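Local coordinates for protein fatty acid synthase 1, isoform A (Drosophila melanogaster, PDB 6FN6) that probably carries out the dehydratase, enoylreductase and ketoreductase steps of long-chain saturated fatty acid synthesis, as the modifying region of a multifunctional synthase, at residues Thr273-Asn278 / Leu284-Val289; Val289-Ile294 / Leu324-Gly329; Gln534-Glu537 / Ser542-Leu545. All blocks are in the same frame, centred on the assembly; numbering follows the deposited sequence.

Contact 1 (Thr273-Asn278 / Leu284-Val289)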
ATOM      1  N   THR A 273      45.386  61.243  12.273  1.00 48.86           N
ATOM      2  CA  THR A 273      44.488  60.656  11.288  1.00 50.87           C
ATOM      3  C   THR A 273      43.491  59.733  11.978  1.00 46.42           C
ATOM      4  O   THR A 273      43.872  58.885  12.787  1.00 43.62           O
ATOM      5  CB  THR A 273      45.256  59.868  10.213  1.00 56.27           C
ATOM      6  OG1 THR A 273      46.232  60.718   9.597  1.00 57.61           O
ATOM      7  CG2 THR A 273      44.301  59.339   9.148  1.00 60.30           C
ATOM      8  N   ASP A 274      42.214  59.902  11.656  1.00 52.11           N
ATOM      9  CA  ASP A 274      41.176  59.049  12.214  1.00 47.06           C
ATOM     10  C   ASP A 274      41.465  57.595  11.859  1.00 39.84           C
ATOM     11  O   ASP A 274      41.961  57.295  10.775  1.00 40.03           O
ATOM     12  CB  ASP A 274      39.797  59.466  11.700  1.00 48.90           C
ATOM     13  CG  ASP A 274      39.365  60.820  12.225  1.00 47.87           C
ATOM     14  OD1 ASP A 274      40.198  61.514  12.843  1.00 47.87           O
ATOM     15  OD2 ASP A 274      38.194  61.195  12.007  1.00 48.71           O
ATOM     16  N   LEU A 275      41.163  56.699  12.788  1.00 37.74           N
ATOM     17  CA  LEU A 275      41.452  55.285  12.609  1.00 36.33           C
ATOM     18  C   LEU A 275      40.470  54.638  11.638  1.00 41.22           C
ATOM     19  O   LEU A 275      40.664  53.499  11.213  1.00 40.52           O
ATOM     20  CB  LEU A 275      41.419  54.565  13.959  1.00 34.76           C
ATOM     21  CG  LEU A 275      42.556  54.954  14.908  1.00 34.40           C
ATOM     22  CD1 LEU A 275      42.282  54.475  16.332  1.00 33.87           C
ATOM     23  CD2 LEU A 275      43.886  54.408  14.404  1.00 34.03           C
ATOM     24  N   ASN A 276      39.406  55.361  11.299  1.00 57.09           N
ATOM     25  CA  ASN A 276      38.444  54.881  10.316  1.00 60.35           C
ATOM     26  C   ASN A 276      37.785  56.038   9.573  1.00 61.62           C
ATOM     27  O   ASN A 276      37.780  57.173  10.047  1.00 49.31           O
ATOM     28  CB  ASN A 276      37.375  54.024  10.992  1.00 58.15           C
ATOM     29  CG  ASN A 276      36.489  53.304   9.995  1.00 56.24           C
ATOM     30  OD1 ASN A 276      35.320  53.644   9.829  1.00 59.09           O
ATOM     31  ND2 ASN A 276      37.043  52.299   9.332  1.00 53.38           N
ATOM     32  N   GLU A 277      37.229  55.737   8.403  1.00 55.10           N
ATOM     33  CA  GLU A 277      36.525  56.728   7.596  1.00 63.92           C
ATOM     34  C   GLU A 277      35.265  57.199   8.312  1.00 61.17           C
ATOM     35  O   GLU A 277      34.968  58.393   8.356  1.00 60.81           O
ATOM     36  CB  GLU A 277      36.176  56.136   6.228  1.00 74.57           C
ATOM     37  CG  GLU A 277      35.207  56.962   5.399  1.00 84.59           C
ATOM     38  CD  GLU A 277      33.751  56.661   5.715  1.00 90.61           C
ATOM     39  OE1 GLU A 277      32.908  57.576   5.586  1.00 95.03           O
ATOM     40  OE2 GLU A 277      33.451  55.511   6.095  1.00 91.00           O
ATOM     41  N   ASN A 278      34.524  56.244   8.860  1.00 48.98           N
ATOM     42  CA  ASN A 278      33.320  56.532   9.626  1.00 48.26           C
ATOM     43  C   ASN A 278      33.689  57.111  10.991  1.00 46.60           C
ATOM     44  O   ASN A 278      34.435  56.494  11.753  1.00 48.37           O
ATOM     45  CB  ASN A 278      32.485  55.261   9.786  1.00 49.75           C
ATOM     46  CG  ASN A 278      31.252  55.477  10.628  1.00 54.95           C
ATOM     47  OD1 ASN A 278      31.326  55.518  11.855  1.00 56.37           O
ATOM     48  ND2 ASN A 278      30.105  55.605   9.973  1.00 58.25           N
ATOM     49  N   LEU A 284      35.227  54.508  18.275  1.00 41.93           N
ATOM     50  CA  LEU A 284      35.256  53.202  18.920  1.00 37.21           C
ATOM     51  C   LEU A 284      36.656  52.596  18.854  1.00 35.61           C
ATOM     52  O   LEU A 284      37.131  52.014  19.828  1.00 36.13           O
ATOM     53  CB  LEU A 284      34.235  52.260  18.279  1.00 37.56           C
ATOM     54  CG  LEU A 284      32.758  52.578  18.547  1.00 39.98           C
ATOM     55  CD1 LEU A 284      31.871  51.555  17.862  1.00 41.11           C
ATOM     56  CD2 LEU A 284      32.439  52.639  20.037  1.00 41.16           C
ATOM     57  N   HIS A 285      37.308  52.726  17.702  1.00 38.09           N
ATOM     58  CA  HIS A 285      38.681  52.251  17.541  1.00 43.70           C
ATOM     59  C   HIS A 285      39.639  52.991  18.477  1.00 38.89           C
ATOM     60  O   HIS A 285      40.528  52.386  19.078  1.00 34.55           O
ATOM     61  CB  HIS A 285      39.137  52.408  16.090  1.00 50.48           C
ATOM     62  CG  HIS A 285      38.601  51.361  15.168  1.00 53.56           C
ATOM     63  ND1 HIS A 285      38.129  50.141  15.619  1.00 53.17           N
ATOM     64  CD2 HIS A 285      38.453  51.339  13.825  1.00 55.55           C
ATOM     65  CE1 HIS A 285      37.721  49.423  14.593  1.00 53.39           C
ATOM     66  NE2 HIS A 285      37.906  50.127  13.487  1.00 54.80           N
ATOM     67  N   ALA A 286      39.459  54.301  18.593  1.00 41.06           N
ATOM     68  CA  ALA A 286      40.285  55.101  19.485  1.00 43.48           C
ATOM     69  C   ALA A 286      40.195  54.553  20.907  1.00 41.69           C
ATOM     70  O   ALA A 286      41.209  54.413  21.592  1.00 41.32           O
ATOM     71  CB  ALA A 286      39.858  56.564  19.442  1.00 44.36           C
ATOM     72  N   LEU A 287      38.980  54.239  21.343  1.00 42.99           N
ATOM     73  CA  LEU A 287      38.765  53.660  22.666  1.00 42.02           C
ATOM     74  C   LEU A 287      39.382  52.269  22.760  1.00 39.21           C
ATOM     75  O   LEU A 287      39.932  51.893  23.794  1.00 39.56           O
ATOM     76  CB  LEU A 287      37.271  53.589  22.995  1.00 42.65           C
ATOM     77  CG  LEU A 287      36.545  54.923  23.177  1.00 44.78           C
ATOM     78  CD1 LEU A 287      35.049  54.737  23.028  1.00 46.83           C
ATOM     79  CD2 LEU A 287      36.875  55.526  24.532  1.00 45.59           C
ATOM     80  N   ASP A 288      39.272  51.504  21.682  1.00 33.36           N
ATOM     81  CA  ASP A 288      39.837  50.162  21.637  1.00 34.88           C
ATOM     82  C   ASP A 288      41.356  50.211  21.780  1.00 32.22           C
ATOM     83  O   ASP A 288      41.949  49.400  22.490  1.00 31.95           O
ATOM     84  CB  ASP A 288      39.448  49.463  20.337  1.00 45.22           C
ATOM     85  CG  ASP A 288      39.570  47.956  20.428  1.00 51.24           C
ATOM     86  OD1 ASP A 288      40.442  47.467  21.177  1.00 52.04           O
ATOM     87  OD2 ASP A 288      38.782  47.259  19.757  1.00 54.50           O
ATOM     88  N   VAL A 289      41.981  51.166  21.101  1.00 32.68           N
ATOM     89  CA  VAL A 289      43.426  51.323  21.174  1.00 32.09           C
ATOM     90  C   VAL A 289      43.823  51.726  22.589  1.00 32.87           C
ATOM     91  O   VAL A 289      44.817  51.239  23.127  1.00 32.21           O
ATOM     92  CB  VAL A 289      43.930  52.357  20.148  1.00 32.32           C
ATOM     93  CG1 VAL A 289      45.401  52.674  20.387  1.00 32.30           C
ATOM     94  CG2 VAL A 289      43.721  51.853  18.734  1.00 32.15           C
TER
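L275 meets the helix mainly with one methyl, CD1, where the loop after strand 270-271 folds back on helix 279-296, a region consistent with the pseudo-methyltransferase domain. This methyl lies 3.6 Å from A286 N and 3.7 Å from H285 C, resting against the backbone between them, and touches V289 CG2 at 3.8 Å. CG stands beside the backbone N, opposite the carbonyl carbon (chi1 -68°), and a nearly extended chi2 of 166° carries CD1 outward to the helix. Closer in, L275 CB meets H285 CB at 3.8 Å. V289 turns its CG2 branch, the one beside its own backbone N, to the leucine. N276 approaches with its CB, 4.0 Å from H285 CD2, and its amide turns back: OD1 accepts from N278 N at 2.9 Å, an Asx turn. N278 then caps helix 279-296 through K281 N, and D274 is tied to S433 and G435. The loop is therefore fixed at both ends by polar bonds, while what passes between 273-278 and 284-289 is apolar packing, with no hydrogen bond. Van der Waals contact thus sets how closely L275 seats, and hydrogen bonds set the loop's course into the helix.

Contact 2 (Val289-Ile294 / Leu324-Gly329)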
ATOM      1  N   VAL A 289      41.981  51.166  21.101  1.00 32.68           N
ATOM      2  CA  VAL A 289      43.426  51.323  21.174  1.00 32.09           C
ATOM      3  C   VAL A 289      43.823  51.726  22.589  1.00 32.87           C
ATOM      4  O   VAL A 289      44.817  51.239  23.127  1.00 32.21           O
ATOM      5  CB  VAL A 289      43.930  52.357  20.148  1.00 32.32           C
ATOM      6  CG1 VAL A 289      45.401  52.674  20.387  1.00 32.30           C
ATOM      7  CG2 VAL A 289      43.721  51.853  18.734  1.00 32.15           C
ATOM      8  N   ALA A 290      43.040  52.615  23.189  1.00 47.85           N
ATOM      9  CA  ALA A 290      43.358  53.141  24.510  1.00 48.87           C
ATOM     10  C   ALA A 290      43.388  52.032  25.553  1.00 45.87           C
ATOM     11  O   ALA A 290      44.343  51.915  26.319  1.00 49.08           O
ATOM     12  CB  ALA A 290      42.352  54.207  24.906  1.00 49.21           C
ATOM     13  N   ILE A 291      42.338  51.219  25.581  1.00 35.89           N
ATOM     14  CA  ILE A 291      42.238  50.138  26.554  1.00 35.11           C
ATOM     15  C   ILE A 291      43.358  49.130  26.318  1.00 34.63           C
ATOM     16  O   ILE A 291      43.911  48.568  27.263  1.00 34.93           O
ATOM     17  CB  ILE A 291      40.853  49.465  26.493  1.00 33.59           C
ATOM     18  CG1 ILE A 291      39.761  50.445  26.935  1.00 34.45           C
ATOM     19  CG2 ILE A 291      40.819  48.198  27.348  1.00 33.69           C
ATOM     20  CD1 ILE A 291      39.844  50.879  28.388  1.00 35.28           C
ATOM     21  N   GLN A 292      43.691  48.904  25.053  1.00 41.03           N
ATOM     22  CA  GLN A 292      44.770  47.988  24.709  1.00 41.98           C
ATOM     23  C   GLN A 292      46.090  48.422  25.336  1.00 41.82           C
ATOM     24  O   GLN A 292      46.820  47.598  25.886  1.00 43.39           O
ATOM     25  CB  GLN A 292      44.924  47.884  23.193  1.00 39.37           C
ATOM     26  CG  GLN A 292      43.969  46.900  22.554  1.00 35.16           C
ATOM     27  CD  GLN A 292      44.150  46.807  21.057  1.00 38.37           C
ATOM     28  OE1 GLN A 292      45.273  46.720  20.562  1.00 40.80           O
ATOM     29  NE2 GLN A 292      43.042  46.833  20.323  1.00 40.94           N
ATOM     30  N   VAL A 293      46.394  49.712  25.243  1.00 40.15           N
ATOM     31  CA  VAL A 293      47.627  50.248  25.804  1.00 39.95           C
ATOM     32  C   VAL A 293      47.627  50.075  27.322  1.00 40.91           C
ATOM     33  O   VAL A 293      48.656  49.758  27.918  1.00 41.92           O
ATOM     34  CB  VAL A 293      47.815  51.726  25.411  1.00 42.16           C
ATOM     35  CG1 VAL A 293      49.028  52.333  26.127  1.00 42.96           C
ATOM     36  CG2 VAL A 293      47.965  51.855  23.903  1.00 40.10           C
ATOM     37  N   ILE A 294      46.468  50.289  27.941  1.00 35.85           N
ATOM     38  CA  ILE A 294      46.340  50.172  29.389  1.00 35.35           C
ATOM     39  C   ILE A 294      46.566  48.725  29.815  1.00 34.35           C
ATOM     40  O   ILE A 294      47.315  48.459  30.753  1.00 34.94           O
ATOM     41  CB  ILE A 294      44.966  50.681  29.866  1.00 34.84           C
ATOM     42  CG1 ILE A 294      44.810  52.164  29.537  1.00 35.09           C
ATOM     43  CG2 ILE A 294      44.795  50.458  31.364  1.00 35.80           C
ATOM     44  CD1 ILE A 294      43.393  52.676  29.668  1.00 38.10           C
ATOM     45  N   LEU A 324      33.929  47.920  29.011  1.00 48.76           N
ATOM     46  CA  LEU A 324      33.888  46.629  29.683  1.00 55.18           C
ATOM     47  C   LEU A 324      33.911  45.500  28.656  1.00 53.18           C
ATOM     48  O   LEU A 324      34.464  44.429  28.904  1.00 48.81           O
ATOM     49  CB  LEU A 324      32.644  46.518  30.565  1.00 62.33           C
ATOM     50  CG  LEU A 324      32.472  45.200  31.325  1.00 66.67           C
ATOM     51  CD1 LEU A 324      33.672  44.909  32.219  1.00 66.82           C
ATOM     52  CD2 LEU A 324      31.187  45.216  32.141  1.00 69.13           C
ATOM     53  N   GLN A 325      33.309  45.751  27.499  1.00 66.41           N
ATOM     54  CA  GLN A 325      33.256  44.756  26.437  1.00 65.66           C
ATOM     55  C   GLN A 325      34.647  44.507  25.856  1.00 60.83           C
ATOM     56  O   GLN A 325      34.998  43.373  25.529  1.00 58.58           O
ATOM     57  CB  GLN A 325      32.287  45.201  25.342  1.00 67.56           C
ATOM     58  CG  GLN A 325      31.862  44.083  24.410  1.00 71.19           C
ATOM     59  CD  GLN A 325      30.853  44.538  23.378  1.00 75.57           C
ATOM     60  OE1 GLN A 325      29.976  45.356  23.665  1.00 79.44           O
ATOM     61  NE2 GLN A 325      30.971  44.012  22.165  1.00 75.06           N
ATOM     62  N   ILE A 326      35.436  45.570  25.730  1.00 57.74           N
ATOM     63  CA  ILE A 326      36.802  45.457  25.229  1.00 55.49           C
ATOM     64  C   ILE A 326      37.648  44.695  26.242  1.00 56.34           C
ATOM     65  O   ILE A 326      38.437  43.822  25.877  1.00 57.21           O
ATOM     66  CB  ILE A 326      37.405  46.842  24.936  1.00 54.39           C
ATOM     67  CG1 ILE A 326      36.597  47.567  23.861  1.00 57.42           C
ATOM     68  CG2 ILE A 326      38.847  46.710  24.474  1.00 53.84           C
ATOM     69  CD1 ILE A 326      36.821  49.066  23.838  1.00 57.56           C
ATOM     70  N   ILE A 327      37.484  45.034  27.516  1.00 36.85           N
ATOM     71  CA  ILE A 327      38.242  44.400  28.584  1.00 38.68           C
ATOM     72  C   ILE A 327      37.913  42.912  28.621  1.00 40.44           C
ATOM     73  O   ILE A 327      38.801  42.066  28.493  1.00 36.99           O
ATOM     74  CB  ILE A 327      37.956  45.067  29.944  1.00 44.35           C
ATOM     75  CG1 ILE A 327      38.397  46.533  29.916  1.00 45.44           C
ATOM     76  CG2 ILE A 327      38.667  44.320  31.072  1.00 46.72           C
ATOM     77  CD1 ILE A 327      37.921  47.348  31.100  1.00 49.57           C
ATOM     78  N   GLU A 328      36.628  42.603  28.784  1.00 66.34           N
ATOM     79  CA  GLU A 328      36.164  41.222  28.885  1.00 74.75           C
ATOM     80  C   GLU A 328      36.650  40.395  27.702  1.00 74.29           C
ATOM     81  O   GLU A 328      36.928  39.204  27.835  1.00 77.82           O
ATOM     82  CB  GLU A 328      34.636  41.182  28.954  1.00 82.96           C
ATOM     83  CG  GLU A 328      34.044  41.768  30.229  1.00 88.22           C
ATOM     84  CD  GLU A 328      34.103  40.811  31.404  1.00 92.52           C
ATOM     85  OE1 GLU A 328      34.516  39.648  31.210  1.00 93.63           O
ATOM     86  OE2 GLU A 328      33.733  41.221  32.525  1.00 95.59           O
ATOM     87  N   GLY A 329      36.755  41.039  26.545  1.00 38.69           N
ATOM     88  CA  GLY A 329      37.223  40.388  25.335  1.00 45.02           C
ATOM     89  C   GLY A 329      38.603  39.770  25.470  1.00 63.67           C
ATOM     90  O   GLY A 329      38.850  38.671  24.974  1.00 71.43           O
TER
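I291 places its CG2 methyl against two consecutive isoleucines of the neighbouring helix, 3.8 Å from I326 CG2 and 3.9 Å from I327 CG1. The I326 methyl also comes within 4.0 Å of I291 CB, so that pair meets through the beta-branches close to the backbone. In I291 and I326 alike, CG2 is the branch opposite the backbone N, and chi1 (-66° in I291) turns it to the partner. I327 differs: its CB points neither at nor away from the other helix, and CG1, placed beside the backbone N, brings the side chain nearer, lying across I291 at about a right angle. The nearest CA pair, I291 CA and I327 CA at 7.3 Å, agrees with a close helix pair.

Further out, F376 touches I291, I294 and I327, so one aromatic side chain of strand 374-380 lies beneath both helices. I405 also meets I291, and V337 meets I327. These strands belong to a mixed sheet whose order, 359-362, 334-341, 303-309, 374-380, 402-409, 438-445, 426-433, matches the class I methyltransferase fold and is consistent with the pseudo-methyltransferase domain of animal fatty acid synthases. Helix 320-329 is the crossover between parallel strands 303-309 and 334-341. On another side of helix 279-296, Q292 is bonded to D288, R554 and the carbonyl of H555. All three touching isoleucines are buried, and no hydrogen bond joins the segments, which is consistent with apolar packing, rather than directional bonding, joining 289-294 and 324-329.

Contact 3 (Gln534-Glu537 / Ser542-Leu545)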
ATOM      1  N   GLN A 534      61.862  61.684  26.274  1.00 45.83           N
ATOM      2  CA  GLN A 534      60.453  62.009  26.475  1.00 49.53           C
ATOM      3  C   GLN A 534      59.579  60.771  26.299  1.00 41.38           C
ATOM      4  O   GLN A 534      58.571  60.606  26.989  1.00 41.55           O
ATOM      5  CB  GLN A 534      59.992  63.102  25.507  1.00 60.03           C
ATOM      6  CG  GLN A 534      58.621  63.679  25.857  1.00 71.20           C
ATOM      7  CD  GLN A 534      57.842  64.151  24.643  1.00 79.10           C
ATOM      8  OE1 GLN A 534      58.374  64.844  23.775  1.00 81.21           O
ATOM      9  NE2 GLN A 534      56.571  63.770  24.575  1.00 82.56           N
ATOM     10  N   GLN A 535      59.974  59.898  25.379  1.00 47.79           N
ATOM     11  CA  GLN A 535      59.206  58.692  25.101  1.00 44.67           C
ATOM     12  C   GLN A 535      59.308  57.692  26.241  1.00 44.07           C
ATOM     13  O   GLN A 535      58.296  57.174  26.715  1.00 43.64           O
ATOM     14  CB  GLN A 535      59.676  58.040  23.802  1.00 43.62           C
ATOM     15  CG  GLN A 535      58.863  56.819  23.417  1.00 40.94           C
ATOM     16  CD  GLN A 535      57.414  57.157  23.144  1.00 38.20           C
ATOM     17  OE1 GLN A 535      57.061  58.319  22.944  1.00 39.00           O
ATOM     18  NE2 GLN A 535      56.563  56.142  23.148  1.00 37.34           N
ATOM     19  N   LEU A 536      60.532  57.414  26.671  1.00 44.00           N
ATOM     20  CA  LEU A 536      60.756  56.394  27.680  1.00 41.25           C
ATOM     21  C   LEU A 536      60.303  56.887  29.048  1.00 41.63           C
ATOM     22  O   LEU A 536      60.177  56.103  29.988  1.00 40.02           O
ATOM     23  CB  LEU A 536      62.228  55.992  27.713  1.00 40.71           C
ATOM     24  CG  LEU A 536      62.786  55.431  26.401  1.00 41.18           C
ATOM     25  CD1 LEU A 536      64.261  55.106  26.541  1.00 41.89           C
ATOM     26  CD2 LEU A 536      62.010  54.205  25.942  1.00 41.05           C
ATOM     27  N   GLU A 537      60.038  58.186  29.151  1.00 52.00           N
ATOM     28  CA  GLU A 537      59.500  58.765  30.377  1.00 54.23           C
ATOM     29  C   GLU A 537      58.031  58.396  30.564  1.00 49.30           C
ATOM     30  O   GLU A 537      57.442  58.677  31.608  1.00 52.78           O
ATOM     31  CB  GLU A 537      59.659  60.286  30.367  1.00 58.57           C
ATOM     32  CG  GLU A 537      61.027  60.767  30.819  1.00 60.84           C
ATOM     33  CD  GLU A 537      61.176  62.270  30.703  1.00 60.91           C
ATOM     34  OE1 GLU A 537      62.311  62.770  30.855  1.00 61.63           O
ATOM     35  OE2 GLU A 537      60.157  62.953  30.455  1.00 60.42           O
ATOM     36  N   SER A 542      55.961  48.659  25.532  1.00 39.60           N
ATOM     37  CA  SER A 542      56.160  48.543  24.092  1.00 37.52           C
ATOM     38  C   SER A 542      56.390  49.904  23.438  1.00 36.96           C
ATOM     39  O   SER A 542      55.525  50.777  23.479  1.00 35.74           O
ATOM     40  CB  SER A 542      54.955  47.854  23.449  1.00 36.01           C
ATOM     41  OG  SER A 542      55.127  47.747  22.048  1.00 37.85           O
ATOM     42  N   ASN A 543      57.561  50.065  22.827  1.00 35.12           N
ATOM     43  CA  ASN A 543      57.931  51.310  22.157  1.00 35.46           C
ATOM     44  C   ASN A 543      58.487  51.030  20.765  1.00 35.67           C
ATOM     45  O   ASN A 543      59.579  50.482  20.623  1.00 36.32           O
ATOM     46  CB  ASN A 543      58.966  52.080  22.983  1.00 36.35           C
ATOM     47  CG  ASN A 543      58.487  52.373  24.386  1.00 36.35           C
ATOM     48  OD1 ASN A 543      57.855  53.401  24.637  1.00 36.22           O
ATOM     49  ND2 ASN A 543      58.784  51.467  25.314  1.00 38.88           N
ATOM     50  N   VAL A 544      57.727  51.401  19.741  1.00 37.62           N
ATOM     51  CA  VAL A 544      58.102  51.116  18.362  1.00 38.38           C
ATOM     52  C   VAL A 544      58.351  52.412  17.599  1.00 38.37           C
ATOM     53  O   VAL A 544      57.480  53.279  17.536  1.00 37.52           O
ATOM     54  CB  VAL A 544      57.023  50.273  17.660  1.00 38.90           C
ATOM     55  CG1 VAL A 544      57.477  49.887  16.257  1.00 36.84           C
ATOM     56  CG2 VAL A 544      56.684  49.039  18.487  1.00 38.43           C
ATOM     57  N   LEU A 545      59.542  52.543  17.022  1.00 46.13           N
ATOM     58  CA  LEU A 545      59.880  53.719  16.226  1.00 47.09           C
ATOM     59  C   LEU A 545      59.797  53.407  14.737  1.00 50.21           C
ATOM     60  O   LEU A 545      60.567  52.599  14.219  1.00 49.61           O
ATOM     61  CB  LEU A 545      61.282  54.225  16.582  1.00 48.00           C
ATOM     62  CG  LEU A 545      61.724  55.548  15.945  1.00 46.56           C
ATOM     63  CD1 LEU A 545      60.778  56.682  16.297  1.00 46.61           C
ATOM     64  CD2 LEU A 545      63.137  55.899  16.376  1.00 47.26           C
TER
HETATM   65  O   HOH W   1      57.925  54.632  27.130  1.00 76.09           O
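Q535 is the first residue of 534-537 to touch the strand, and it reaches N543 by two routes. Its backbone O accepts from a water at 2.6 Å, and the same water donates to N543 OD1 at 2.8 Å. Its side chain leaves with CG opposite the backbone N (chi1 -177°) and then bends at chi2, which sets NE2 3.4 Å from N543 OD1. This is a weak hydrogen bond, long although fairly straight, at 155° about the hydrogen. The two amides are nearly perpendicular, 83° between planes, and the side chains run past each other in opposite directions. NE2 has its stronger partner in N269 OD1, while OE1 receives K538 NZ, so the whole glutamine amide is engaged and its rotation is defined.

The segments belong to a beta-alpha-beta unit, strand 512-517, helix 530-536 and strand 542-546, in the Rossmann-type pseudo-ketoreductase domain, where parallel neighbours 512-517 and 542-546 are connected through the helix. N543 ties the strand to its surroundings: its ND2 donates to L514 O of strand 512-517 and to L540 O of the turn before the strand, which orients OD1 toward the water and Q535.

L536 comes next, and its CB does not point at the strand. Its CD2 nevertheless approaches to 4.3 Å of N543 CG, placing a methyl beside the asparagine amide carbon. L536 also packs on V515, L449 and F525, while W550 of strand 549-557 packs on both Q535 and N543.

All three contacts are buried, far from the predicted dehydratase residues, and none is touched by the second chain. Contacts 1 and 2 both use helix 279-296 and share V289; their centres lie 13 Å apart, and D288 OD1 of contact 1 packs 3.7 Å from I326 CG2 of contact 2. Contact 1 includes partly exposed loop residues, whereas every touching residue of contact 2 is buried between helices and sheet. Contact 3 stands apart in the pseudo-ketoreductase domain, its nearest atoms about 7 Å from contact 2 and about 11 Å from contact 1. It is also the one with polar links across its segments, water-mediated and weak direct, where the other two rely on apolar packing.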